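Local coordinates for uncharacterized protein (Ruminococcus gnavus, PDB 4QAN), which is of unknown function but has a cystatin-like fold, is a divergent member of the NTF2-like superfamily and binds a magnesium ion, at residues L47-I52 / M94-I99; N209-A213 / D251-L257. All blocks are in the same frame, centred on the assembly; numbering follows the deposited sequence.

Interaction 1 of 2, residues L47-I52 / M94-I99; sequences LRGCAI and MTKAYI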
# COMPACT_ATOMS: atom_id res chain seq x y z
N LEU A 47 6.13 12.03 2.07
CA LEU A 47 6.33 10.66 1.59
C LEU A 47 7.79 10.26 1.50
O LEU A 47 8.17 9.16 1.90
CB LEU A 47 5.67 10.48 0.23
CG LEU A 47 4.13 10.39 0.32
CD1 LEU A 47 3.50 10.40 -1.06
CD2 LEU A 47 3.73 9.15 1.08
N ARG A 48 8.61 11.16 0.97
CA ARG A 48 10.04 10.91 0.80
C ARG A 48 10.76 10.68 2.13
O ARG A 48 11.80 10.01 2.16
CB ARG A 48 10.67 12.09 0.06
CG ARG A 48 10.13 12.26 -1.35
CD ARG A 48 10.18 13.71 -1.80
NE ARG A 48 9.78 13.87 -3.20
CZ ARG A 48 10.62 13.96 -4.23
NH1 ARG A 48 11.94 13.91 -4.07
NH2 ARG A 48 10.12 14.11 -5.45
N GLY A 49 10.22 11.22 3.22
CA GLY A 49 10.76 11.01 4.55
C GLY A 49 10.31 9.75 5.26
O GLY A 49 10.80 9.46 6.36
N CYS A 50 9.37 9.02 4.66
CA CYS A 50 8.89 7.76 5.21
C CYS A 50 9.74 6.59 4.72
O CYS A 50 10.34 6.66 3.65
CB CYS A 50 7.42 7.53 4.82
SG CYS A 50 6.28 8.84 5.34
N ALA A 51 9.74 5.49 5.47
CA ALA A 51 10.54 4.31 5.12
C ALA A 51 9.76 3.35 4.21
O ALA A 51 9.56 2.19 4.56
CB ALA A 51 10.99 3.60 6.39
N ILE A 52 9.34 3.83 3.04
CA ILE A 52 8.53 3.04 2.13
C ILE A 52 9.32 1.86 1.52
O ILE A 52 8.91 0.70 1.67
CB ILE A 52 7.84 3.90 1.04
CG1 ILE A 52 6.86 4.88 1.69
CG2 ILE A 52 7.07 3.00 0.08
CD1 ILE A 52 6.38 6.00 0.80
N MSE A 94 1.56 0.75 1.32
CA MSE A 94 2.28 1.49 2.35
C MSE A 94 2.10 2.96 2.13
O MSE A 94 1.81 3.70 3.07
CB MSE A 94 3.75 1.12 2.33
CG MSE A 94 3.95 -0.26 2.94
SE MSE A 94 5.88 -0.53 3.20
CE MSE A 94 5.93 0.47 4.88
N THR A 95 2.23 3.39 0.88
CA THR A 95 2.03 4.79 0.49
C THR A 95 0.64 5.29 0.91
O THR A 95 0.52 6.34 1.53
CB THR A 95 2.28 4.96 -1.03
OG1 THR A 95 3.59 4.49 -1.35
CG2 THR A 95 2.20 6.42 -1.45
N LYS A 96 -0.41 4.51 0.66
CA LYS A 96 -1.74 4.87 1.16
C LYS A 96 -1.78 5.02 2.68
O LYS A 96 -2.33 5.99 3.20
CB LYS A 96 -2.77 3.84 0.71
CG LYS A 96 -4.17 4.02 1.30
CD LYS A 96 -4.95 2.76 1.00
CE LYS A 96 -6.44 2.97 1.11
NZ LYS A 96 -6.89 3.06 2.52
N ALA A 97 -1.16 4.08 3.40
CA ALA A 97 -1.17 4.10 4.86
C ALA A 97 -0.48 5.36 5.37
O ALA A 97 -0.99 5.99 6.29
CB ALA A 97 -0.51 2.85 5.43
N TYR A 98 0.63 5.74 4.75
CA TYR A 98 1.33 6.99 5.12
C TYR A 98 0.53 8.27 4.81
O TYR A 98 0.56 9.22 5.59
CB TYR A 98 2.72 7.07 4.46
CG TYR A 98 3.77 6.22 5.14
CD1 TYR A 98 4.07 6.40 6.47
CD2 TYR A 98 4.46 5.23 4.44
CE1 TYR A 98 5.03 5.64 7.10
CE2 TYR A 98 5.43 4.45 5.06
CZ TYR A 98 5.71 4.65 6.40
OH TYR A 98 6.66 3.89 7.05
N ILE A 99 -0.20 8.28 3.70
CA ILE A 99 -1.05 9.40 3.35
C ILE A 99 -2.08 9.59 4.45
O ILE A 99 -2.35 10.70 4.87
CB ILE A 99 -1.71 9.24 1.96
CG1 ILE A 99 -0.63 9.36 0.87
CG2 ILE A 99 -2.75 10.33 1.73
CD1 ILE A 99 -1.02 8.88 -0.51
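C50 sits over one face of the Y98 ring. Its CB stands 3.5 Å from the ring centroid, almost straight above the face at 5° off the normal. The sulfur hangs over the same face, nearer the CD1 side, with SG 3.5 Å from Y98 CD1. This is a Cys sulfur-aromatic contact joined to a CH-pi contact. The turn about the first bond of C50 (chi1 -58°) sets SG anti to its carbonyl carbon and swings it toward the CB end of the tyrosine. I52 meets the ring obliquely: its CG1 is 3.7 Å from Y98 CD2, and the two side chains run past each other in opposite directions. The tip of I52 carries on to T95, which it crosses at about a right angle. L47 also crosses T95 nearly at a right angle, and its CD2 touches T95 CG2 at 4.0 Å. The same methyl reaches Y98 CB. At the other end, selenomethionine M94 brings SE to 3.6 Å from I52 O. The contact is mainly apolar, and its hydroxyls bond elsewhere: Y98 OH to H171 O, T95 OG1 to S91 O. Cutting the tyrosine at Y98 back to an alanine would probably leave C50 and I52 facing a gap and the H171 carbonyl without this partner. All the touching residues are buried. The contact joins the turn between helices 43-48 and 52-58 to the long helix 87-108. The turn also pairs through the backbones of G49 and A51 with I170 of strand 167-172, and C50 touches M34 of helix 27-39.

Interaction 2 of 2, residues N209-A213 / D251-L257; sequences NYFQA and DTSPELL
Q212 reaches across to the start of helix 254-275 and takes a hydrogen bond from S253 N on its OE1, at 3.1 Å, in the conformer described here; a second was modelled. The bond is nearly straight, 174° at the hydrogen. It lies in the carbonyl plane, on a lone pair of OE1. A chi1 of -160° turns CG away from the backbone N, and the extended chain beyond it carries the amide to the helix start. Its other end is held too: NE2 bonds to S249 OG, which also bonds D251 O. L256 CD1 packs 3.4 Å from Q212 NE2, and L257 crosses the glutamine chain at about a right angle. S253 is the N-cap of the helix, and its OG accepts from L256 N at 3.1 Å. Nearby, T252 N bonds to D251 OD1, which it meets from above the carboxylate plane; the same oxygen pairs with S14 OG. The hydroxyls of Y210 and T252 probably share a hydrogen bond, met at the edge of the ring, although the place of the Y210 hydroxyl is less sure. T252 OG1 is also hydrogen-bonded to T12 OG1, its stronger partner. Backbone atoms of the 209-213 loop are also used: F211 O and A213 N bond the side-chain amide of Q260. Loop and helix start are thus fixed mainly by neutral amides and hydroxyls, with the side chain of L257 packed against Y210 and Q212.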
# COMPACT_ATOMS: atom_id res chain seq x y z
N ASN A 209 10.38 8.09 -3.54
CA ASN A 209 10.21 6.72 -3.08
C ASN A 209 8.80 6.21 -3.18
O ASN A 209 8.40 5.35 -2.40
CB ASN A 209 10.66 6.64 -1.63
CG ASN A 209 9.83 7.53 -0.73
OD1 ASN A 209 9.18 8.47 -1.21
ND2 ASN A 209 9.83 7.24 0.56
N TYR A 210 8.02 6.78 -4.10
CA TYR A 210 6.66 6.33 -4.37
C TYR A 210 6.38 6.45 -5.86
O TYR A 210 7.12 7.11 -6.57
CB TYR A 210 5.66 7.15 -3.55
CG TYR A 210 5.57 8.63 -3.91
CD1 TYR A 210 6.47 9.55 -3.39
CD2 TYR A 210 4.59 9.10 -4.76
CE1 TYR A 210 6.38 10.90 -3.71
CE2 TYR A 210 4.50 10.43 -5.10
CZ TYR A 210 5.41 11.33 -4.58
OH TYR A 210 5.30 12.64 -4.90
N PHE A 211 5.29 5.84 -6.34
CA PHE A 211 4.93 5.95 -7.73
C PHE A 211 3.42 6.15 -7.88
O PHE A 211 2.64 5.74 -7.00
CB PHE A 211 5.37 4.69 -8.49
CG PHE A 211 4.57 3.47 -8.14
CD1 PHE A 211 4.95 2.66 -7.09
CD2 PHE A 211 3.43 3.15 -8.85
CE1 PHE A 211 4.20 1.55 -6.75
CE2 PHE A 211 2.69 2.04 -8.53
CZ PHE A 211 3.07 1.24 -7.47
N GLN A 212 3.04 6.80 -8.98
CA GLN A 212 1.64 6.96 -9.38
C GLN A 212 1.54 6.36 -10.80
O GLN A 212 2.18 6.85 -11.74
CB GLN A 212 1.23 8.46 -9.35
CG GLN A 212 -0.29 8.72 -9.28
CD GLN A 212 -0.68 10.18 -9.02
OE1 GLN A 212 -0.35 10.76 -7.98
NE2 GLN A 212 -1.40 10.78 -9.97
N ALA A 213 0.79 5.28 -10.95
CA ALA A 213 0.66 4.64 -12.26
C ALA A 213 -0.21 5.53 -13.15
O ALA A 213 -1.02 6.31 -12.64
CB ALA A 213 0.05 3.26 -12.11
N ASP A 251 -0.01 16.92 -11.02
CA ASP A 251 0.82 16.78 -9.84
C ASP A 251 0.46 15.51 -9.06
O ASP A 251 -0.52 14.81 -9.39
CB ASP A 251 0.66 18.02 -8.96
CG ASP A 251 1.84 18.24 -8.04
OD1 ASP A 251 2.77 17.41 -8.01
OD2 ASP A 251 1.82 19.25 -7.32
N THR A 252 1.29 15.20 -8.07
CA THR A 252 1.06 14.08 -7.17
C THR A 252 -0.25 14.29 -6.43
O THR A 252 -0.46 15.35 -5.84
CB THR A 252 2.22 14.00 -6.15
OG1 THR A 252 3.40 13.52 -6.81
CG2 THR A 252 1.86 13.11 -4.96
N SER A 253 -1.14 13.30 -6.48
CA SER A 253 -2.49 13.43 -5.94
C SER A 253 -2.70 12.47 -4.77
O SER A 253 -2.58 11.26 -4.95
CB SER A 253 -3.51 13.14 -7.04
OG SER A 253 -4.80 12.86 -6.51
N PRO A 254 -3.05 12.99 -3.57
CA PRO A 254 -3.34 12.08 -2.46
C PRO A 254 -4.50 11.16 -2.77
O PRO A 254 -4.46 9.98 -2.44
CB PRO A 254 -3.68 13.01 -1.29
CG PRO A 254 -3.85 14.37 -1.86
CD PRO A 254 -3.11 14.40 -3.16
N GLU A 255 -5.53 11.69 -3.42
CA GLU A 255 -6.71 10.90 -3.72
C GLU A 255 -6.38 9.73 -4.65
O GLU A 255 -6.85 8.60 -4.45
CB GLU A 255 -7.81 11.77 -4.35
CG GLU A 255 -8.34 12.88 -3.44
CD GLU A 255 -7.43 14.11 -3.35
OE1 GLU A 255 -6.44 14.23 -4.12
OE2 GLU A 255 -7.73 14.97 -2.49
N LEU A 256 -5.57 9.98 -5.68
CA LEU A 256 -5.29 8.94 -6.68
C LEU A 256 -4.40 7.88 -6.07
O LEU A 256 -4.56 6.70 -6.37
CB LEU A 256 -4.63 9.51 -7.94
CG LEU A 256 -5.54 10.35 -8.84
CD1 LEU A 256 -4.75 10.97 -9.99
CD2 LEU A 256 -6.70 9.51 -9.36
N LEU A 257 -3.47 8.32 -5.23
CA LEU A 257 -2.57 7.39 -4.56
C LEU A 257 -3.27 6.49 -3.55
O LEU A 257 -2.89 5.33 -3.40
CB LEU A 257 -1.45 8.15 -3.86
CG LEU A 257 -0.38 8.71 -4.78
CD1 LEU A 257 0.63 9.53 -3.98
CD2 LEU A 257 0.31 7.60 -5.56

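Interactions 1 and 2 have centres 11 Å apart, and both segments of interaction 1 precede those of interaction 2 in the chain. They touch directly. N209 ND2 probably bonds L47 O, and I99 of helix 87-108 packs on L257 of helix 254-275. Y210 also touches both L47 and T95. The loop 209-213, which follows strand 187-188 and precedes helix 221-234, therefore lies against the elements of interaction 1 as well as its own partner helix. The two contacts form one continuous patch in the middle of the chain. They tie the helices of the earlier part, before the 116-188 sheet, to the 209-213 loop and helix 254-275 of the later part.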